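Local coordinates for centromeric protein-C, isoform A (Drosophila melanogaster, PDB 6O2K), which probably serves as a chromatin-protein adaptor at the centromere, the part described here being its dimeric cupin domain, at residues T12-W17 against S38-L43; W17-G22 against V134-C139; H83-L88 against T123-Q128; V96-V101 against D115-D120. All blocks are in the same frame, centred on the assembly; numbering follows the deposited sequence.

Interaction 1: residues T12-W17 against S38-L43; sequences TKLMQW and SSANEL
Trp17 brings the far corner of its six-membered ring up to Leu43, and this pair accounts for most of the surface the two segments hide from each other. The indole is carried out from the helix with CG anti to the backbone N (chi1 -169°), which sends that corner across to the loop. There Trp17 CH2 lies 3.4 Å from Leu43 CB, while Trp17 CZ3 has Leu43 CD1 at 3.9 Å. The same corner meets the main chain: Trp17 CH2 is 3.0 Å from Leu43 O, a close approach at an oblique angle to the ring. That carbonyl is buried here and has no hydrogen-bonding partner in the model; ring carbons CH2 and CZ2 of Trp17 are the nearest atoms of the helix segment to it. One helical turn earlier, Leu14 adds a lighter touch, its CD1 standing 4.0 Å from Ala40 CB. Helix 6-19 precedes the cupin strands, and through these contacts it rests on the short 3-10 turn 40-42 that lies between strand 37-38 and strand 46-48. Leu43 N closes that turn on Ala40 O, 3.1 Å away. An alanine in place of Trp17 would remove the whole indole and would probably open a gap beside Leu43, leaving the helix held to the turn by little more than the Leu14-Ala40 touch. Phe45 also meets the indole, its ring plane at about 45°, and Pro26 packs against both Trp17 and Leu14. The second subunit reaches the turn as well: Asp115 of that chain takes a hydrogen bond from the backbone N of Ala40.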
# COMPACT_ATOMS: atom_id res chain seq x y z
N THR B 12 -10.08 6.41 8.40
CA THR B 12 -10.61 5.48 9.39
C THR B 12 -11.73 4.63 8.81
O THR B 12 -11.82 3.43 9.11
CB THR B 12 -11.09 6.28 10.61
OG1 THR B 12 -9.95 6.66 11.39
CG2 THR B 12 -12.05 5.45 11.47
N LYS B 13 -12.59 5.21 7.96
CA LYS B 13 -13.62 4.41 7.32
C LYS B 13 -13.00 3.32 6.46
O LYS B 13 -13.41 2.15 6.54
CB LYS B 13 -14.54 5.31 6.48
CG LYS B 13 -15.65 4.54 5.77
CD LYS B 13 -16.77 5.47 5.27
CE LYS B 13 -16.30 6.29 4.06
NZ LYS B 13 -17.44 6.91 3.31
N LEU B 14 -11.99 3.67 5.66
CA LEU B 14 -11.30 2.67 4.85
C LEU B 14 -10.76 1.54 5.72
O LEU B 14 -10.97 0.36 5.43
CB LEU B 14 -10.17 3.31 4.04
CG LEU B 14 -9.19 2.31 3.39
CD1 LEU B 14 -9.90 1.52 2.28
CD2 LEU B 14 -7.95 3.01 2.83
N MET B 15 -10.04 1.89 6.80
CA MET B 15 -9.41 0.84 7.60
C MET B 15 -10.44 -0.02 8.32
O MET B 15 -10.27 -1.24 8.45
CB MET B 15 -8.42 1.45 8.59
CG MET B 15 -7.50 0.44 9.28
SD MET B 15 -6.58 -0.67 8.18
CE MET B 15 -5.64 0.49 7.19
N GLN B 16 -11.53 0.59 8.80
CA GLN B 16 -12.60 -0.19 9.41
C GLN B 16 -13.21 -1.16 8.41
O GLN B 16 -13.55 -2.30 8.76
CB GLN B 16 -13.67 0.75 9.99
CG GLN B 16 -13.19 1.49 11.22
CD GLN B 16 -14.15 1.34 12.38
OE1 GLN B 16 -15.32 1.70 12.28
NE2 GLN B 16 -13.66 0.80 13.49
N TRP B 17 -13.34 -0.73 7.15
CA TRP B 17 -13.86 -1.63 6.13
C TRP B 17 -12.88 -2.77 5.84
O TRP B 17 -13.29 -3.93 5.69
CB TRP B 17 -14.17 -0.85 4.85
CG TRP B 17 -14.92 -1.66 3.87
CD1 TRP B 17 -16.26 -1.95 3.88
CD2 TRP B 17 -14.38 -2.32 2.73
NE1 TRP B 17 -16.58 -2.74 2.81
CE2 TRP B 17 -15.44 -2.98 2.09
CE3 TRP B 17 -13.10 -2.41 2.19
CZ2 TRP B 17 -15.26 -3.72 0.93
CZ3 TRP B 17 -12.93 -3.15 1.04
CH2 TRP B 17 -14.00 -3.80 0.42
N SER B 38 -8.53 2.08 -10.12
CA SER B 38 -9.17 1.07 -9.27
C SER B 38 -9.43 1.69 -7.90
O SER B 38 -8.49 1.92 -7.13
CB SER B 38 -8.30 -0.18 -9.16
OG SER B 38 -8.09 -0.73 -10.45
N SER B 39 -10.71 1.95 -7.61
CA SER B 39 -11.10 2.61 -6.37
C SER B 39 -11.25 1.59 -5.25
O SER B 39 -11.59 0.44 -5.47
CB SER B 39 -12.42 3.36 -6.57
OG SER B 39 -13.50 2.45 -6.73
N ALA B 40 -10.99 2.04 -4.01
CA ALA B 40 -11.21 1.15 -2.87
C ALA B 40 -12.68 0.80 -2.73
O ALA B 40 -13.02 -0.27 -2.20
CB ALA B 40 -10.70 1.80 -1.58
N ASN B 41 -13.57 1.68 -3.19
CA ASN B 41 -15.01 1.42 -3.14
C ASN B 41 -15.38 0.15 -3.90
O ASN B 41 -16.36 -0.52 -3.56
CB ASN B 41 -15.74 2.64 -3.70
CG ASN B 41 -17.22 2.43 -3.84
OD1 ASN B 41 -17.70 1.93 -4.86
ND2 ASN B 41 -17.96 2.81 -2.80
N GLU B 42 -14.60 -0.20 -4.92
CA GLU B 42 -14.88 -1.37 -5.75
C GLU B 42 -14.43 -2.68 -5.11
O GLU B 42 -14.85 -3.75 -5.56
CB GLU B 42 -14.20 -1.19 -7.12
CG GLU B 42 -14.68 -2.14 -8.22
CD GLU B 42 -13.82 -2.06 -9.48
OE1 GLU B 42 -12.85 -1.28 -9.51
OE2 GLU B 42 -14.11 -2.79 -10.45
N LEU B 43 -13.60 -2.63 -4.07
CA LEU B 43 -13.06 -3.85 -3.47
C LEU B 43 -14.18 -4.69 -2.87
O LEU B 43 -15.13 -4.15 -2.29
CB LEU B 43 -12.06 -3.51 -2.37
CG LEU B 43 -10.77 -2.80 -2.77
CD1 LEU B 43 -10.07 -2.30 -1.53
CD2 LEU B 43 -9.89 -3.76 -3.55

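Interaction 2: residues W17-G22 against V134-C139; sequences WLRGVG and VSVLMC
Val134 pushes its CG1 methyl against the last turn of the helix, 3.4 Å from Arg19 O, and this is where the two segments pack most closely. CG1 stands anti to the backbone N (chi1 169°), and its neighbour CG2 also lies near the same carbonyl. Two residues on, Val136 faces the helix as well. Its CG2 comes 3.8 Å from Leu18 O and 4.1 Å from Arg19 CA, so the valines bear on helix backbone more than on side chains; Leu18 CB keeps a looser 4.3 Å from Val136 CG1. The chain can turn away at once because Gly20, with its positive phi of 77°, ends the helix in a Schellman motif, and a side chain at this position would collide with Arg19 O.

The other side of the contact is wetter. The aliphatic root of the Arg19 side chain brushes Val136, with Arg19 CG 4.3 Å from Val136 CG2, while its guanidinium end reaches Val134 through a water. Lying in the plane of the guanidinium edge, this water accepts from Arg19 NE at 2.8 Å and donates to Val134 O, also at 2.8 Å. Arg19 NH1 has in addition a long, weak ion pair with Glu8 of the second subunit.

Arg68 of strand 64-69 hydrogen-bonds the carbonyls of Trp17 and Leu18. Strand 135-141 runs between that strand and strand 85-89 in the cupin sheet, so helix 6-19 finishes against one face of the sheet.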
# COMPACT_ATOMS: atom_id res chain seq x y z
N TRP B 17 -13.34 -0.73 7.15
CA TRP B 17 -13.86 -1.63 6.13
C TRP B 17 -12.88 -2.77 5.84
O TRP B 17 -13.29 -3.93 5.69
CB TRP B 17 -14.17 -0.85 4.85
CG TRP B 17 -14.92 -1.66 3.87
CD1 TRP B 17 -16.26 -1.95 3.88
CD2 TRP B 17 -14.38 -2.32 2.73
NE1 TRP B 17 -16.58 -2.74 2.81
CE2 TRP B 17 -15.44 -2.98 2.09
CE3 TRP B 17 -13.10 -2.41 2.19
CZ2 TRP B 17 -15.26 -3.72 0.93
CZ3 TRP B 17 -12.93 -3.15 1.04
CH2 TRP B 17 -14.00 -3.80 0.42
N LEU B 18 -11.58 -2.46 5.75
CA LEU B 18 -10.60 -3.52 5.54
C LEU B 18 -10.61 -4.51 6.70
O LEU B 18 -10.50 -5.72 6.49
CB LEU B 18 -9.19 -2.94 5.36
CG LEU B 18 -8.98 -2.11 4.09
CD1 LEU B 18 -7.64 -1.36 4.08
CD2 LEU B 18 -9.12 -2.99 2.86
N ARG B 19 -10.77 -4.01 7.92
CA ARG B 19 -10.80 -4.88 9.09
C ARG B 19 -12.09 -5.69 9.19
O ARG B 19 -12.16 -6.60 10.02
CB ARG B 19 -10.63 -4.06 10.38
CG ARG B 19 -9.21 -3.50 10.59
CD ARG B 19 -9.24 -2.38 11.63
NE ARG B 19 -9.32 -2.90 13.00
CZ ARG B 19 -9.49 -2.15 14.08
NH1 ARG B 19 -9.59 -0.82 13.97
NH2 ARG B 19 -9.54 -2.71 15.28
N GLY B 20 -13.10 -5.37 8.39
CA GLY B 20 -14.38 -6.04 8.52
C GLY B 20 -15.22 -5.59 9.69
O GLY B 20 -16.27 -6.19 9.95
N VAL B 21 -14.80 -4.55 10.42
CA VAL B 21 -15.58 -4.02 11.53
C VAL B 21 -16.51 -2.89 11.11
O VAL B 21 -17.30 -2.42 11.93
CB VAL B 21 -14.66 -3.54 12.67
CG1 VAL B 21 -13.60 -4.58 12.98
CG2 VAL B 21 -14.01 -2.22 12.31
N GLY B 22 -16.44 -2.46 9.86
CA GLY B 22 -17.27 -1.39 9.35
C GLY B 22 -18.01 -1.81 8.11
O GLY B 22 -17.44 -2.43 7.21
N VAL B 134 -8.48 -8.85 14.32
CA VAL B 134 -8.30 -8.96 12.88
C VAL B 134 -7.10 -8.13 12.46
O VAL B 134 -6.98 -6.96 12.83
CB VAL B 134 -9.57 -8.51 12.14
CG1 VAL B 134 -9.29 -8.38 10.66
CG2 VAL B 134 -10.70 -9.49 12.39
N SER B 135 -6.19 -8.74 11.70
CA SER B 135 -5.06 -8.01 11.12
C SER B 135 -5.18 -8.03 9.61
O SER B 135 -5.84 -8.91 9.03
CB SER B 135 -3.70 -8.59 11.55
OG SER B 135 -3.53 -8.56 12.95
N VAL B 136 -4.53 -7.06 8.97
CA VAL B 136 -4.67 -6.85 7.53
C VAL B 136 -3.30 -6.59 6.94
O VAL B 136 -2.55 -5.75 7.45
CB VAL B 136 -5.60 -5.67 7.22
CG1 VAL B 136 -5.71 -5.45 5.73
CG2 VAL B 136 -6.98 -5.89 7.84
N LEU B 137 -2.97 -7.28 5.85
CA LEU B 137 -1.75 -6.96 5.12
C LEU B 137 -2.05 -6.71 3.65
O LEU B 137 -3.02 -7.23 3.10
CB LEU B 137 -0.66 -8.05 5.26
CG LEU B 137 -0.82 -9.46 4.69
CD1 LEU B 137 -0.62 -9.50 3.19
CD2 LEU B 137 0.17 -10.38 5.37
N MET B 138 -1.22 -5.88 3.04
CA MET B 138 -1.28 -5.62 1.61
C MET B 138 -0.32 -6.57 0.91
O MET B 138 0.82 -6.74 1.35
CB MET B 138 -0.91 -4.16 1.30
CG MET B 138 -0.97 -3.78 -0.18
SD MET B 138 -0.34 -2.08 -0.49
CE MET B 138 -1.67 -1.06 0.18
N CYS B 139 -0.80 -7.19 -0.16
CA CYS B 139 -0.04 -8.13 -0.97
C CYS B 139 0.27 -7.47 -2.31
O CYS B 139 -0.66 -7.16 -3.06
CB CYS B 139 -0.87 -9.41 -1.16
SG CYS B 139 -0.18 -10.64 -2.26
O HOH W 1 -8.98 -5.45 14.07

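Interaction 3: residues H83-L88 against T123-Q128; sequences HPLKLL and TRYSIQ
Leu85 meets the hydroxyl end of Tyr125, the two side chains coming from opposite directions out of the two sheets of the barrel. Leu85 CD2 lies 3.3 Å from Tyr125 OH and 4.0 Å from Tyr125 CZ, approaching the ring obliquely. The tyrosine gets there with CG between its backbone N and carbonyl carbon (chi1 68°), a torsion that holds the ring across the space between the strands. Its hydroxyl, beside the methyl, is hydrogen-bonded to Arg75 and so has a polar mate inside this greasy setting.

Two residues on, Leu87 faces the other sheet. Leu87 CD1 meets Ile127 CD1 tip to tip at 3.6 Å, and the same methyl comes obliquely to the phenol ring, 4.4 Å from Tyr125 CD2.

Strands 85-88 and 124-128 point nearly the same way, 17° apart, with axes 11.4 Å from each other, a spacing bridged by side chains from two facing sheets. In one of these, strand 85-89 lies between 135-141 and 116-119; in the other, strand 124-129 lies between 74-79 and 93-99.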
# COMPACT_ATOMS: atom_id res chain seq x y z
N HIS B 83 5.17 -15.43 -9.27
CA HIS B 83 5.39 -14.02 -8.98
C HIS B 83 6.00 -13.83 -7.61
O HIS B 83 5.44 -14.32 -6.62
CB HIS B 83 4.05 -13.25 -9.07
CG HIS B 83 3.50 -13.19 -10.46
ND1 HIS B 83 4.02 -12.37 -11.43
CD2 HIS B 83 2.48 -13.87 -11.04
CE1 HIS B 83 3.36 -12.54 -12.56
NE2 HIS B 83 2.42 -13.45 -12.35
N PRO B 84 7.12 -13.12 -7.50
CA PRO B 84 7.57 -12.67 -6.19
C PRO B 84 6.54 -11.70 -5.62
O PRO B 84 5.70 -11.16 -6.34
CB PRO B 84 8.90 -11.94 -6.47
CG PRO B 84 9.20 -12.19 -7.92
CD PRO B 84 7.90 -12.53 -8.59
N LEU B 85 6.60 -11.48 -4.32
CA LEU B 85 5.65 -10.54 -3.75
C LEU B 85 6.27 -9.77 -2.60
O LEU B 85 7.35 -10.11 -2.11
CB LEU B 85 4.37 -11.25 -3.34
CG LEU B 85 4.35 -12.42 -2.37
CD1 LEU B 85 4.48 -11.86 -1.01
CD2 LEU B 85 3.01 -13.11 -2.51
N LYS B 86 5.60 -8.69 -2.21
CA LYS B 86 5.93 -7.94 -1.01
C LYS B 86 4.71 -7.96 -0.11
O LYS B 86 3.59 -7.75 -0.58
CB LYS B 86 6.33 -6.50 -1.35
CG LYS B 86 7.52 -6.39 -2.28
CD LYS B 86 7.97 -4.97 -2.54
CE LYS B 86 9.10 -4.96 -3.59
NZ LYS B 86 8.65 -5.46 -4.92
N LEU B 87 4.91 -8.24 1.17
CA LEU B 87 3.84 -8.19 2.16
C LEU B 87 4.06 -6.97 3.05
O LEU B 87 5.11 -6.84 3.69
CB LEU B 87 3.82 -9.48 2.99
CG LEU B 87 3.69 -10.80 2.21
CD1 LEU B 87 3.84 -12.00 3.15
CD2 LEU B 87 2.34 -10.88 1.49
N LEU B 88 3.07 -6.09 3.08
CA LEU B 88 3.16 -4.81 3.78
C LEU B 88 2.00 -4.70 4.76
O LEU B 88 0.84 -4.66 4.33
CB LEU B 88 3.16 -3.65 2.79
CG LEU B 88 3.15 -2.22 3.32
CD1 LEU B 88 4.38 -1.94 4.16
CD2 LEU B 88 3.08 -1.27 2.14
N THR B 123 10.46 -18.91 -3.03
CA THR B 123 10.46 -19.01 -1.58
C THR B 123 9.15 -19.63 -1.09
O THR B 123 8.08 -19.35 -1.62
CB THR B 123 10.68 -17.63 -0.97
OG1 THR B 123 12.05 -17.25 -1.15
CG2 THR B 123 10.34 -17.59 0.54
N ARG B 124 9.25 -20.50 -0.09
CA ARG B 124 8.08 -21.05 0.58
C ARG B 124 7.81 -20.22 1.82
O ARG B 124 8.72 -19.99 2.63
CB ARG B 124 8.30 -22.52 0.95
CG ARG B 124 8.34 -23.44 -0.26
CD ARG B 124 8.39 -24.91 0.12
NE ARG B 124 8.67 -25.73 -1.05
CZ ARG B 124 7.76 -26.09 -1.96
NH1 ARG B 124 8.13 -26.83 -3.00
NH2 ARG B 124 6.49 -25.74 -1.82
N TYR B 125 6.57 -19.76 1.98
CA TYR B 125 6.28 -18.82 3.06
C TYR B 125 4.92 -19.11 3.67
O TYR B 125 3.98 -19.51 2.97
CB TYR B 125 6.36 -17.37 2.55
CG TYR B 125 5.27 -16.99 1.58
CD1 TYR B 125 5.28 -17.45 0.26
CD2 TYR B 125 4.21 -16.19 1.98
CE1 TYR B 125 4.25 -17.11 -0.62
CE2 TYR B 125 3.19 -15.84 1.12
CZ TYR B 125 3.21 -16.31 -0.18
OH TYR B 125 2.19 -15.95 -1.03
N SER B 126 4.83 -18.92 4.98
CA SER B 126 3.56 -19.00 5.70
C SER B 126 3.37 -17.76 6.57
O SER B 126 4.34 -17.09 6.94
CB SER B 126 3.49 -20.26 6.56
OG SER B 126 4.35 -20.14 7.68
N ILE B 127 2.11 -17.47 6.90
CA ILE B 127 1.71 -16.24 7.59
C ILE B 127 0.72 -16.59 8.70
O ILE B 127 -0.26 -17.31 8.46
CB ILE B 127 1.07 -15.23 6.62
CG1 ILE B 127 1.95 -15.01 5.39
CG2 ILE B 127 0.75 -13.89 7.34
CD1 ILE B 127 1.22 -14.24 4.28
N GLN B 128 0.94 -16.05 9.90
CA GLN B 128 -0.02 -16.15 10.99
C GLN B 128 -0.25 -14.78 11.60
O GLN B 128 0.70 -14.06 11.90
CB GLN B 128 0.46 -17.11 12.09
CG GLN B 128 -0.55 -17.29 13.23
CD GLN B 128 -0.30 -18.57 14.04
OE1 GLN B 128 0.81 -19.09 14.07
NE2 GLN B 128 -1.35 -19.08 14.69

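Interaction 4: residues V96-V101 against D115-D120; sequences VETLAV and DMIEID
Strands 96-99 and 116-119 run in nearly the same direction, 26° apart, with their axes approaching to 9.6 Å. The spacing is that of strands in two facing sheets, bridged by side chains, and the backbones keep a matching register: Thr98 CA is 7.9 Å from Ile119 CA, and Val96 lies opposite Ile117. On both strands every second residue takes part, as the beta alternation requires.

Ile117 touches both residues of the other strand, as Thr98 touches both isoleucines. The CG1 of Ile117 stands anti to the backbone N (chi1 -170°), carrying CD1 to a place between its two partners: Ile117 CD1 is 4.2 Å from Val96 CG1 and also 4.2 Å from Thr98 CG2. The side chains of Val96 and Ile117 run by one another, pointing opposite ways. The closer touch is further along, where Ile119 CD1 meets Thr98 CG2 at 3.7 Å. Thr98 offers its methyl to this contact, with CG2 anti to its carbonyl carbon and OG1 on the other branch.

Leu111 packs on both Val96 and Ile117, and Tyr125 on both Thr98 and Ile119; Val96, Ile117 and Ile119 are buried inside the cupin barrel, Thr98 only in part. Strand 116-119 is at the edge of its sheet within the chain, and at Met116 and Ile117 it pairs antiparallel with a strand of the second subunit.

Every touch here is between methyl groups, so the two sheets are held by apolar packing, with cohesion depending on shape and burial and little on exact angles.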
# COMPACT_ATOMS: atom_id res chain seq x y z
N VAL B 96 5.77 -14.24 10.00
CA VAL B 96 6.01 -14.78 8.67
C VAL B 96 7.18 -15.75 8.74
O VAL B 96 8.24 -15.40 9.27
CB VAL B 96 6.29 -13.67 7.65
CG1 VAL B 96 6.57 -14.27 6.26
CG2 VAL B 96 5.12 -12.66 7.60
N GLU B 97 6.99 -16.96 8.20
CA GLU B 97 8.05 -17.96 8.11
C GLU B 97 8.44 -18.13 6.65
O GLU B 97 7.56 -18.32 5.80
CB GLU B 97 7.61 -19.31 8.68
CG GLU B 97 6.72 -19.24 9.93
CD GLU B 97 7.42 -18.64 11.15
OE1 GLU B 97 6.80 -17.78 11.82
OE2 GLU B 97 8.58 -19.03 11.44
N THR B 98 9.75 -18.05 6.35
CA THR B 98 10.23 -18.15 4.98
C THR B 98 11.35 -19.17 4.86
O THR B 98 12.18 -19.29 5.77
CB THR B 98 10.75 -16.80 4.43
OG1 THR B 98 11.73 -16.26 5.32
CG2 THR B 98 9.61 -15.80 4.26
N LEU B 99 11.37 -19.90 3.74
CA LEU B 99 12.44 -20.81 3.35
C LEU B 99 12.79 -20.49 1.91
O LEU B 99 11.99 -20.72 1.00
CB LEU B 99 12.01 -22.28 3.50
CG LEU B 99 13.02 -23.30 2.97
CD1 LEU B 99 14.33 -23.22 3.74
CD2 LEU B 99 12.44 -24.72 3.02
N ALA B 100 13.99 -19.94 1.69
CA ALA B 100 14.38 -19.46 0.37
C ALA B 100 15.10 -20.55 -0.41
O ALA B 100 15.73 -21.42 0.18
CB ALA B 100 15.29 -18.23 0.49
N VAL B 101 14.97 -20.51 -1.74
CA VAL B 101 15.66 -21.48 -2.59
C VAL B 101 17.14 -21.49 -2.25
O VAL B 101 17.76 -20.43 -2.09
CB VAL B 101 15.44 -21.17 -4.08
CG1 VAL B 101 16.29 -22.10 -4.96
CG2 VAL B 101 13.97 -21.25 -4.45
N ASP B 115 5.54 -2.27 8.34
CA ASP B 115 6.67 -3.13 8.01
C ASP B 115 6.37 -3.93 6.75
O ASP B 115 5.22 -4.29 6.47
CB ASP B 115 7.00 -4.09 9.16
CG ASP B 115 7.43 -3.39 10.42
OD1 ASP B 115 7.72 -2.17 10.38
OD2 ASP B 115 7.50 -4.07 11.47
N MET B 116 7.42 -4.25 6.00
CA MET B 116 7.32 -4.99 4.75
C MET B 116 8.34 -6.13 4.71
O MET B 116 9.44 -6.03 5.27
CB MET B 116 7.53 -4.06 3.53
CG MET B 116 7.32 -4.72 2.19
SD MET B 116 8.91 -5.27 1.52
CE MET B 116 9.64 -3.69 1.23
N ILE B 117 7.97 -7.22 4.03
CA ILE B 117 8.91 -8.29 3.72
C ILE B 117 8.83 -8.61 2.23
O ILE B 117 7.75 -8.61 1.65
CB ILE B 117 8.66 -9.55 4.58
CG1 ILE B 117 9.81 -10.55 4.40
CG2 ILE B 117 7.32 -10.20 4.24
CD1 ILE B 117 9.76 -11.72 5.41
N GLU B 118 9.99 -8.84 1.62
CA GLU B 118 10.12 -9.22 0.23
C GLU B 118 10.23 -10.74 0.16
O GLU B 118 11.09 -11.33 0.83
CB GLU B 118 11.37 -8.55 -0.38
CG GLU B 118 11.38 -8.38 -1.89
CD GLU B 118 12.47 -7.40 -2.37
OE1 GLU B 118 13.32 -6.97 -1.55
OE2 GLU B 118 12.47 -7.05 -3.56
N ILE B 119 9.35 -11.37 -0.61
CA ILE B 119 9.30 -12.81 -0.83
C ILE B 119 9.79 -13.06 -2.25
O ILE B 119 9.09 -12.73 -3.22
CB ILE B 119 7.88 -13.37 -0.64
CG1 ILE B 119 7.24 -12.90 0.67
CG2 ILE B 119 7.86 -14.92 -0.77
CD1 ILE B 119 7.72 -13.60 1.91
N ASP B 120 10.98 -13.65 -2.39
CA ASP B 120 11.53 -13.90 -3.71
C ASP B 120 10.82 -15.07 -4.40
O ASP B 120 10.17 -15.91 -3.78
CB ASP B 120 13.03 -14.21 -3.62
CG ASP B 120 13.81 -13.10 -2.93
OD1 ASP B 120 13.77 -11.96 -3.43
OD2 ASP B 120 14.41 -13.37 -1.87

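From the N terminus, helix 6-19 enters two contacts in turn. Interaction 1 closes the first loop, bringing the helix onto the segment 38-43, which leads from strand 37-38 toward strand 46-48, and interaction 2 spans nearly the whole domain to bring the helix end to strand 135-141; the two cross along the chain and share Trp17. Within the long loop of interaction 2 lies interaction 3, and within that lies interaction 4, their centres about 5 Å apart. Both join the two sheets of the cupin barrel, with strands 85-89 and 116-119 adjacent in one and 124-129 and 93-99 adjacent in the other. Leu88 O and Met138 N, 2.7 Å apart, connect interactions 3 and 2.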